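Local coordinates for protein KDGF (Halomonas sp., PDB 5FQ0) that probably converts 4,5-unsaturated monouronates, released in pectin and alginate breakdown, into their linear keto forms, as a metal-binding cupin enzyme, at residues G42-P47 with G90-E95; D54-V59 with I101-P106; V66-E71 with F81-H86. One frame throughout, in Å; residues are numbered along the deposited sequence.

The three contacts belong to one cupin fold built from two antiparallel sheets. Contact 1 pairs strands of the four-stranded sheet. Contact 2 pairs strands of the six-stranded sheet. Contact 3 packs a strand of one sheet against a strand of the other. Contacts 1 and 2 do not touch; their centres are 16 Å apart. Contact 3 meets both: Glu67 N lies 2.9 Å from Gly90 O, and Ala83 N lies 2.8 Å from Gln55 O, both probable hydrogen bonds. The nickel ion sits between the sheets. Gln55 of contact 2 binds it directly, while the nearest atoms of Gly90 and of the Phe81 side chain are about 7 Å and about 6 Å from it.

Contact 1 (G42-P47 with G90-E95); sequences GAVGTP and GAVALE
Ala93 and Gly42 meet where the paired strands run out into turns. Gly42 N donates to Ala93 O at 2.8 Å. The donor sits 42° above the carbonyl plane, not on a lone pair. Ala93 N returns a straighter bond to Ala43 O at 3.0 Å. Ala93 CB lies near both Ala43 O and Gly42 N. At the backbone angles of Gly42 a CB would jam against the carbonyl oxygen of the preceding residue, which calls for glycine.

Gly90 carries the other end. Its CA comes to 3.3 Å from Gly45 O and 4.0 Å from Pro47 CA. There is no room for a CB, which would run into Gly45 O. The missing side chain lets the two backbones close up here. Beside it, Ala91 N bonds to Gly45 O at 2.9 Å, in the carbonyl plane and on a lone pair. Gly45 N gives its hydrogen to Ala91 O at 2.8 Å, which makes Gly45 and Ala91 a hydrogen-bonded antiparallel pair.

Val44 and Val92 form the non-hydrogen-bonded pair between these bonds. In each, CG1 is anti to the backbone N (chi1 173° and -177°), which leaves CG2 next to that N. The two CG2 methyls touch at 4.2 Å on the face bearing the valines.

Pro47 and Gly90 are next in sequence to the nickel ligands His48 and His89, so the ladder ends beside the metal site. Strand 44-48 is the outermost strand of its sheet within the chain. Strand 89-93 is bonded on its other side to strand 64-68, through Gly90 with Glu67 and Val92 with Glu65, and Ala91 and Ala93 pack on Phe64.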
loop_
_atom_site.group_PDB
_atom_site.type_symbol
_atom_site.label_atom_id
_atom_site.label_comp_id
_atom_site.label_asym_id
_atom_site.label_seq_id
_atom_site.Cartn_x
_atom_site.Cartn_y
_atom_site.Cartn_z
ATOM N N GLY B 42 -19.637 -6.641 -6.904
ATOM C CA GLY B 42 -20.019 -8.054 -6.826
ATOM C C GLY B 42 -18.980 -9.047 -7.358
ATOM O O GLY B 42 -19.231 -10.251 -7.316
ATOM N N ALA B 43 -17.827 -8.569 -7.870
ATOM C CA ALA B 43 -16.723 -9.480 -8.219
ATOM C C ALA B 43 -16.138 -10.102 -6.940
ATOM O O ALA B 43 -16.081 -9.471 -5.883
ATOM C CB ALA B 43 -15.629 -8.763 -9.023
ATOM N N VAL B 44 -15.723 -11.358 -7.042
ATOM C CA VAL B 44 -15.358 -12.122 -5.869
ATOM C C VAL B 44 -13.880 -12.545 -5.939
ATOM O O VAL B 44 -13.461 -13.132 -6.930
ATOM C CB VAL B 44 -16.262 -13.388 -5.733
ATOM C CG1 VAL B 44 -15.784 -14.303 -4.611
ATOM C CG2 VAL B 44 -17.722 -12.996 -5.532
ATOM N N GLY B 45 -13.112 -12.252 -4.877
ATOM C CA GLY B 45 -11.803 -12.884 -4.689
ATOM C C GLY B 45 -12.078 -14.052 -3.771
ATOM O O GLY B 45 -12.329 -13.848 -2.591
ATOM N N THR B 46 -12.094 -15.265 -4.316
ATOM C CA THR B 46 -12.455 -16.466 -3.542
ATOM C C THR B 46 -11.429 -16.766 -2.428
ATOM O O THR B 46 -10.231 -16.539 -2.601
ATOM C CB THR B 46 -12.697 -17.705 -4.451
ATOM O OG1 THR B 46 -11.506 -18.042 -5.142
ATOM C CG2 THR B 46 -13.775 -17.414 -5.510
ATOM N N PRO B 47 -11.903 -17.259 -1.276
ATOM C CA PRO B 47 -11.005 -17.419 -0.129
ATOM C C PRO B 47 -9.862 -18.360 -0.449
ATOM O O PRO B 47 -10.072 -19.384 -1.081
ATOM C CB PRO B 47 -11.928 -17.988 0.975
ATOM C CG PRO B 47 -13.322 -17.587 0.543
ATOM C CD PRO B 47 -13.266 -17.742 -0.963
ATOM N N GLY B 90 -10.418 -13.625 1.684
ATOM C CA GLY B 90 -11.195 -13.486 0.438
ATOM C C GLY B 90 -11.943 -12.169 0.506
ATOM O O GLY B 90 -11.938 -11.501 1.546
ATOM N N ALA B 91 -12.601 -11.787 -0.582
ATOM C CA ALA B 91 -13.296 -10.484 -0.642
ATOM C C ALA B 91 -14.442 -10.498 -1.631
ATOM O O ALA B 91 -14.380 -11.166 -2.657
ATOM C CB ALA B 91 -12.307 -9.367 -1.046
ATOM N N VAL B 92 -15.461 -9.696 -1.347
ATOM C CA VAL B 92 -16.492 -9.409 -2.323
ATOM C C VAL B 92 -16.515 -7.887 -2.464
ATOM O O VAL B 92 -16.682 -7.157 -1.477
ATOM C CB VAL B 92 -17.901 -9.948 -1.901
ATOM C CG1 VAL B 92 -18.946 -9.673 -2.998
ATOM C CG2 VAL B 92 -17.864 -11.443 -1.599
ATOM N N ALA B 93 -16.306 -7.401 -3.681
ATOM C CA ALA B 93 -16.409 -5.954 -3.926
ATOM C C ALA B 93 -17.872 -5.503 -3.792
ATOM O O ALA B 93 -18.778 -6.174 -4.310
ATOM C CB ALA B 93 -15.924 -5.635 -5.311
ATOM N N LEU B 94 -18.096 -4.368 -3.126
ATOM C CA LEU B 94 -19.471 -3.855 -2.918
ATOM C C LEU B 94 -19.884 -2.716 -3.900
ATOM O O LEU B 94 -21.058 -2.360 -3.957
ATOM C CB LEU B 94 -19.682 -3.418 -1.431
ATOM C CG LEU B 94 -19.195 -4.494 -0.424
ATOM C CD1 LEU B 94 -19.180 -4.061 1.029
ATOM C CD2 LEU B 94 -20.032 -5.753 -0.599
ATOM N N GLU B 95 -18.937 -2.144 -4.653
ATOM C CA GLU B 95 -19.204 -0.953 -5.528
ATOM C C GLU B 95 -18.436 -1.094 -6.830
ATOM O O GLU B 95 -17.394 -1.760 -6.851
ATOM C CB GLU B 95 -18.747 0.363 -4.869
ATOM C CG GLU B 95 -19.451 0.725 -3.582
ATOM C CD GLU B 95 -19.074 2.109 -3.090
ATOM O OE1 GLU B 95 -18.347 2.868 -3.796
ATOM O OE2 GLU B 95 -19.523 2.437 -1.981
#

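Contact 2 (D54-V59 with I101-P106); sequences DQIGYV and IDLFSP. With NI (nickel (II) ion), chain H.
Ile101 pairs with Tyr58 through two straight backbone bonds, of which Ile101 N to Tyr58 O is 2.7 Å. Their side chains share a face with Ile56 and Leu103, and the second protein chain packs on this face.

Asp102 lies across from Gly57, on the face that carries the metal site. Its OD1 takes a weak hydrogen bond from Gln55 NE2, at 3.0 Å and a bent 126°. The same NE2 also bonds a citrate, probably from the crystallisation liquor. The nickel bond of Gln55 OE1, with weak help from Asp102, is likely to restrict the turn of the amide.

Leu103 N bonds to Ile56 O at 2.7 Å, and Ile56 N to Leu103 O. Leu103 CD1 meets Ile56 CG2 at 3.7 Å.

Phe104 runs alongside Gln55, both side chains pointing the same way. Gln55 has CG anti to its N (chi1 -173°) and continues extended, which carries the amide past the ring to the nickel. Gln55 OE1 binds the metal at 2.2 Å and lies 3.3 Å from Phe104 CE1. Ring and amide planes are 49° apart. Replacing the ring of Phe104 by an alanine's methyl is likely to open a gap along Gln55 and leave its amide freer to swing.

Ser105 O accepts from Asp54 N at 2.8 Å. Ser105 OG bonds Asp31 O and a polar side chain of the second chain. Asp54 OD2 also bonds that chain.

The nickel's other protein ligands are His48, His50 and His89. Three histidines and a glutamate inside a beta barrel are the classic cupin set; here Gln55 is the fourth protein ligand.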
loop_
_atom_site.group_PDB
_atom_site.type_symbol
_atom_site.label_atom_id
_atom_site.label_comp_id
_atom_site.label_asym_id
_atom_site.label_seq_id
_atom_site.Cartn_x
_atom_site.Cartn_y
_atom_site.Cartn_z
ATOM N N ASP B 54 3.172 -13.017 2.973
ATOM C CA ASP B 54 2.295 -12.186 3.811
ATOM C C ASP B 54 1.592 -11.221 2.850
ATOM O O ASP B 54 2.140 -10.881 1.798
ATOM C CB ASP B 54 3.078 -11.355 4.852
ATOM C CG ASP B 54 3.799 -12.213 5.899
ATOM O OD1 ASP B 54 3.288 -13.311 6.240
ATOM O OD2 ASP B 54 4.824 -11.752 6.444
ATOM N N GLN B 55 0.375 -10.816 3.196
ATOM C CA GLN B 55 -0.425 -9.934 2.371
ATOM C C GLN B 55 -1.071 -8.860 3.233
ATOM O O GLN B 55 -1.578 -9.143 4.336
ATOM C CB GLN B 55 -1.508 -10.681 1.610
ATOM C CG GLN B 55 -2.222 -9.737 0.627
ATOM C CD GLN B 55 -3.266 -10.447 -0.168
ATOM O OE1 GLN B 55 -3.152 -11.645 -0.369
ATOM N NE2 GLN B 55 -4.307 -9.718 -0.635
ATOM N N ILE B 56 -1.026 -7.618 2.747
ATOM C CA ILE B 56 -1.888 -6.564 3.268
ATOM C C ILE B 56 -2.766 -6.076 2.123
ATOM O O ILE B 56 -2.272 -5.863 0.999
ATOM C CB ILE B 56 -1.069 -5.398 3.920
ATOM C CG1 ILE B 56 -0.417 -5.876 5.242
ATOM C CG2 ILE B 56 -1.966 -4.174 4.221
ATOM C CD1 ILE B 56 0.609 -4.927 5.801
ATOM N N GLY B 57 -4.060 -5.888 2.385
ATOM C CA GLY B 57 -4.952 -5.217 1.423
ATOM C C GLY B 57 -5.371 -3.860 1.961
ATOM O O GLY B 57 -6.023 -3.745 3.012
ATOM N N TYR B 58 -4.950 -2.803 1.285
ATOM C CA TYR B 58 -5.310 -1.466 1.692
ATOM C C TYR B 58 -6.359 -0.896 0.714
ATOM O O TYR B 58 -6.105 -0.832 -0.511
ATOM C CB TYR B 58 -4.057 -0.599 1.696
ATOM C CG TYR B 58 -4.343 0.809 2.182
ATOM C CD1 TYR B 58 -4.757 1.812 1.290
ATOM C CD2 TYR B 58 -4.223 1.129 3.524
ATOM C CE1 TYR B 58 -5.026 3.095 1.734
ATOM C CE2 TYR B 58 -4.458 2.408 3.972
ATOM C CZ TYR B 58 -4.869 3.375 3.078
ATOM O OH TYR B 58 -5.138 4.632 3.539
ATOM N N VAL B 59 -7.526 -0.505 1.240
ATOM C CA VAL B 59 -8.663 -0.084 0.422
ATOM C C VAL B 59 -8.506 1.393 0.078
ATOM O O VAL B 59 -8.379 2.290 0.962
ATOM C CB VAL B 59 -10.050 -0.339 1.084
ATOM C CG1 VAL B 59 -11.182 0.160 0.168
ATOM C CG2 VAL B 59 -10.208 -1.830 1.437
ATOM N N ILE B 101 -5.183 -1.950 -2.835
ATOM C CA ILE B 101 -3.756 -2.146 -3.074
ATOM C C ILE B 101 -3.387 -3.414 -2.314
ATOM O O ILE B 101 -3.437 -3.423 -1.061
ATOM C CB ILE B 101 -2.916 -0.939 -2.578
ATOM C CG1 ILE B 101 -3.512 0.379 -3.038
ATOM C CG2 ILE B 101 -1.512 -1.020 -3.144
ATOM C CD1 ILE B 101 -3.739 0.464 -4.540
ATOM N N ASP B 102 -3.090 -4.494 -3.042
ATOM C CA ASP B 102 -2.559 -5.683 -2.389
ATOM C C ASP B 102 -1.044 -5.544 -2.262
ATOM O O ASP B 102 -0.361 -5.303 -3.262
ATOM C CB ASP B 102 -2.890 -6.949 -3.175
ATOM C CG ASP B 102 -4.324 -7.370 -3.007
ATOM O OD1 ASP B 102 -4.907 -7.108 -1.928
ATOM O OD2 ASP B 102 -4.828 -7.994 -3.951
ATOM N N LEU B 103 -0.546 -5.702 -1.032
ATOM C CA LEU B 103 0.883 -5.604 -0.702
ATOM C C LEU B 103 1.396 -6.979 -0.257
ATOM O O LEU B 103 0.723 -7.661 0.515
ATOM C CB LEU B 103 1.077 -4.579 0.430
ATOM C CG LEU B 103 0.097 -3.405 0.248
ATOM C CD1 LEU B 103 -0.003 -2.592 1.509
ATOM C CD2 LEU B 103 0.542 -2.531 -0.926
ATOM N N PHE B 104 2.580 -7.367 -0.724
ATOM C CA PHE B 104 3.103 -8.718 -0.479
ATOM C C PHE B 104 4.562 -8.693 -0.045
ATOM O O PHE B 104 5.319 -7.808 -0.444
ATOM C CB PHE B 104 3.009 -9.613 -1.735
ATOM C CG PHE B 104 1.598 -9.859 -2.234
ATOM C CD1 PHE B 104 0.826 -10.904 -1.719
ATOM C CD2 PHE B 104 1.061 -9.054 -3.244
ATOM C CE1 PHE B 104 -0.449 -11.147 -2.212
ATOM C CE2 PHE B 104 -0.210 -9.264 -3.732
ATOM C CZ PHE B 104 -0.980 -10.319 -3.215
ATOM N N SER B 105 4.944 -9.667 0.782
ATOM C CA SER B 105 6.341 -9.974 1.040
ATOM C C SER B 105 6.419 -11.504 1.132
ATOM O O SER B 105 5.627 -12.106 1.862
ATOM C CB SER B 105 6.825 -9.351 2.338
ATOM O OG SER B 105 8.200 -9.690 2.539
ATOM N N PRO B 106 7.305 -12.142 0.359
ATOM C CA PRO B 106 8.131 -11.467 -0.639
ATOM C C PRO B 106 7.284 -11.110 -1.850
ATOM O O PRO B 106 6.054 -11.100 -1.769
ATOM C CB PRO B 106 9.187 -12.537 -1.002
ATOM C CG PRO B 106 8.502 -13.836 -0.744
ATOM C CD PRO B 106 7.653 -13.576 0.486
HETATM NI NI NI H . -4.252 -13.323 -1.237
#

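Contact 3 (V66-E71 with F81-H86); sequences VELEGE and FVAPHH
Leu68, which reaches Phe81 and Ala83 with its side chain, donates its backbone N to Glu71 O at 2.7 Å. Glu71 N answers with a bond to Leu68 O at 2.9 Å. These bonds close a type I' turn with Glu69 and Gly70 at its corners, and join strands 64-68 and 71-75 as a tight hairpin. No hydrogen bond links the hairpin to residues 81-86.

The contact between the two strands is apolar. Val66 CG1 sits over one face of the Phe81 ring, 25° off the ring normal and 4.1 Å from the centroid, a CH-pi contact. It is offset toward the rim, with Phe81 CD1 at 3.8 Å. The ring gets there because Phe81 CG stands between its own N and carbonyl carbon (chi1 70°).

Leu68 works with both its methyls. CD2 meets Phe81 CD2 obliquely at 4.0 Å and Ala83 CB at 3.9 Å. CD1 lies 3.8 Å from Val82 O. Leu68 chi1 is -99°, away from a staggered value, so this fit appears to cost some torsional strain.

At the turn, Glu69 bends at chi2 and brings OE2 to 3.7 Å from His86 O, a contact between two acceptors and not a hydrogen bond. Its OE2 is bonded to Met88 N, which ties the hairpin tip to the loop after His86.

Phe81 and Val82 also pair with a strand of the second chain, so the six-stranded sheet runs on across the interface. Phe81 packs on Gln55, and Leu68 and Ala83 pack on His89. The contact between the sheets is thus mainly apolar, its side chains also packing against these two nickel ligands, while the polar bonds are left to the turn and the strand edges.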
loop_
_atom_site.group_PDB
_atom_site.type_symbol
_atom_site.label_atom_id
_atom_site.label_comp_id
_atom_site.label_asym_id
_atom_site.label_seq_id
_atom_site.Cartn_x
_atom_site.Cartn_y
_atom_site.Cartn_z
ATOM N N VAL B 66 -14.557 -8.150 3.395
ATOM C CA VAL B 66 -13.354 -8.968 3.433
ATOM C C VAL B 66 -13.558 -10.036 4.498
ATOM O O VAL B 66 -14.069 -9.750 5.605
ATOM C CB VAL B 66 -12.093 -8.129 3.730
ATOM C CG1 VAL B 66 -10.921 -9.027 4.131
ATOM C CG2 VAL B 66 -11.718 -7.282 2.509
ATOM N N GLU B 67 -13.168 -11.251 4.137
ATOM C CA GLU B 67 -13.201 -12.390 5.038
ATOM C C GLU B 67 -11.794 -12.800 5.435
ATOM O O GLU B 67 -10.958 -13.074 4.567
ATOM C CB GLU B 67 -13.908 -13.564 4.371
ATOM C CG GLU B 67 -13.951 -14.788 5.257
ATOM C CD GLU B 67 -14.615 -15.969 4.578
ATOM O OE1 GLU B 67 -14.596 -16.056 3.328
ATOM O OE2 GLU B 67 -15.164 -16.807 5.318
ATOM N N LEU B 68 -11.549 -12.833 6.748
ATOM C CA LEU B 68 -10.270 -13.202 7.304
ATOM C C LEU B 68 -10.495 -14.341 8.283
ATOM O O LEU B 68 -11.060 -14.122 9.351
ATOM C CB LEU B 68 -9.687 -12.038 8.088
ATOM C CG LEU B 68 -8.636 -11.098 7.538
ATOM C CD1 LEU B 68 -8.113 -10.310 8.745
ATOM C CD2 LEU B 68 -7.530 -11.881 6.818
ATOM N N GLU B 69 -10.036 -15.528 7.915
ATOM C CA GLU B 69 -10.262 -16.773 8.676
ATOM C C GLU B 69 -11.698 -16.810 9.213
ATOM O O GLU B 69 -11.910 -16.830 10.424
ATOM C CB GLU B 69 -9.235 -16.934 9.817
ATOM C CG GLU B 69 -7.827 -17.371 9.397
ATOM C CD GLU B 69 -7.738 -18.773 8.790
ATOM O OE1 GLU B 69 -8.748 -19.529 8.857
ATOM O OE2 GLU B 69 -6.663 -19.134 8.245
ATOM N N GLY B 70 -12.674 -16.748 8.309
ATOM C CA GLY B 70 -14.094 -16.752 8.700
ATOM C C GLY B 70 -14.704 -15.474 9.266
ATOM O O GLY B 70 -15.914 -15.316 9.195
ATOM N N GLU B 71 -13.899 -14.563 9.824
ATOM C CA GLU B 71 -14.395 -13.247 10.267
ATOM C C GLU B 71 -14.599 -12.271 9.071
ATOM O O GLU B 71 -13.699 -12.088 8.255
ATOM C CB GLU B 71 -13.460 -12.625 11.334
ATOM C CG GLU B 71 -13.970 -11.293 11.907
ATOM C CD GLU B 71 -12.945 -10.496 12.736
ATOM O OE1 GLU B 71 -11.808 -10.972 12.947
ATOM O OE2 GLU B 71 -13.267 -9.370 13.180
ATOM N N PHE B 81 -6.835 -4.868 5.672
ATOM C CA PHE B 81 -6.620 -6.139 6.406
ATOM C C PHE B 81 -5.171 -6.594 6.266
ATOM O O PHE B 81 -4.515 -6.255 5.262
ATOM C CB PHE B 81 -7.560 -7.258 5.924
ATOM C CG PHE B 81 -7.260 -7.773 4.543
ATOM C CD1 PHE B 81 -7.760 -7.121 3.408
ATOM C CD2 PHE B 81 -6.504 -8.926 4.370
ATOM C CE1 PHE B 81 -7.497 -7.596 2.145
ATOM C CE2 PHE B 81 -6.240 -9.426 3.095
ATOM C CZ PHE B 81 -6.729 -8.762 1.977
ATOM N N VAL B 82 -4.694 -7.390 7.236
ATOM C CA VAL B 82 -3.410 -8.078 7.121
ATOM C C VAL B 82 -3.678 -9.567 7.219
ATOM O O VAL B 82 -4.341 -9.978 8.155
ATOM C CB VAL B 82 -2.312 -7.538 8.108
ATOM C CG1 VAL B 82 -2.792 -7.510 9.567
ATOM C CG2 VAL B 82 -0.971 -8.285 7.972
ATOM N N ALA B 83 -3.204 -10.338 6.221
ATOM C CA ALA B 83 -3.199 -11.795 6.245
ATOM C C ALA B 83 -1.796 -12.408 6.204
ATOM O O ALA B 83 -1.237 -12.604 5.101
ATOM C CB ALA B 83 -4.023 -12.357 5.077
ATOM N N PRO B 84 -1.243 -12.772 7.379
ATOM C CA PRO B 84 0.089 -13.419 7.371
ATOM C C PRO B 84 0.011 -14.697 6.519
ATOM O O PRO B 84 -1.095 -15.212 6.305
ATOM C CB PRO B 84 0.350 -13.767 8.859
ATOM C CG PRO B 84 -0.666 -12.990 9.663
ATOM C CD PRO B 84 -1.822 -12.635 8.737
ATOM N N HIS B 85 1.135 -15.218 6.040
ATOM C CA HIS B 85 1.074 -16.450 5.259
ATOM C C HIS B 85 0.336 -17.553 6.048
ATOM O O HIS B 85 0.313 -17.527 7.295
ATOM C CB HIS B 85 2.460 -16.894 4.706
ATOM C CG HIS B 85 3.549 -17.044 5.738
ATOM N ND1 HIS B 85 3.527 -18.015 6.722
ATOM C CD2 HIS B 85 4.728 -16.387 5.891
ATOM C CE1 HIS B 85 4.636 -17.943 7.439
ATOM N NE2 HIS B 85 5.375 -16.952 6.969
ATOM N N HIS B 86 -0.313 -18.472 5.326
ATOM C CA HIS B 86 -1.214 -19.461 5.948
ATOM C C HIS B 86 -2.509 -18.918 6.583
ATOM O O HIS B 86 -3.083 -19.592 7.452
ATOM C CB HIS B 86 -0.459 -20.330 6.992
ATOM C CG HIS B 86 0.598 -21.177 6.384
ATOM N ND1 HIS B 86 1.863 -20.700 6.114
ATOM C CD2 HIS B 86 0.562 -22.451 5.920
ATOM C CE1 HIS B 86 2.575 -21.659 5.549
ATOM N NE2 HIS B 86 1.803 -22.724 5.404
#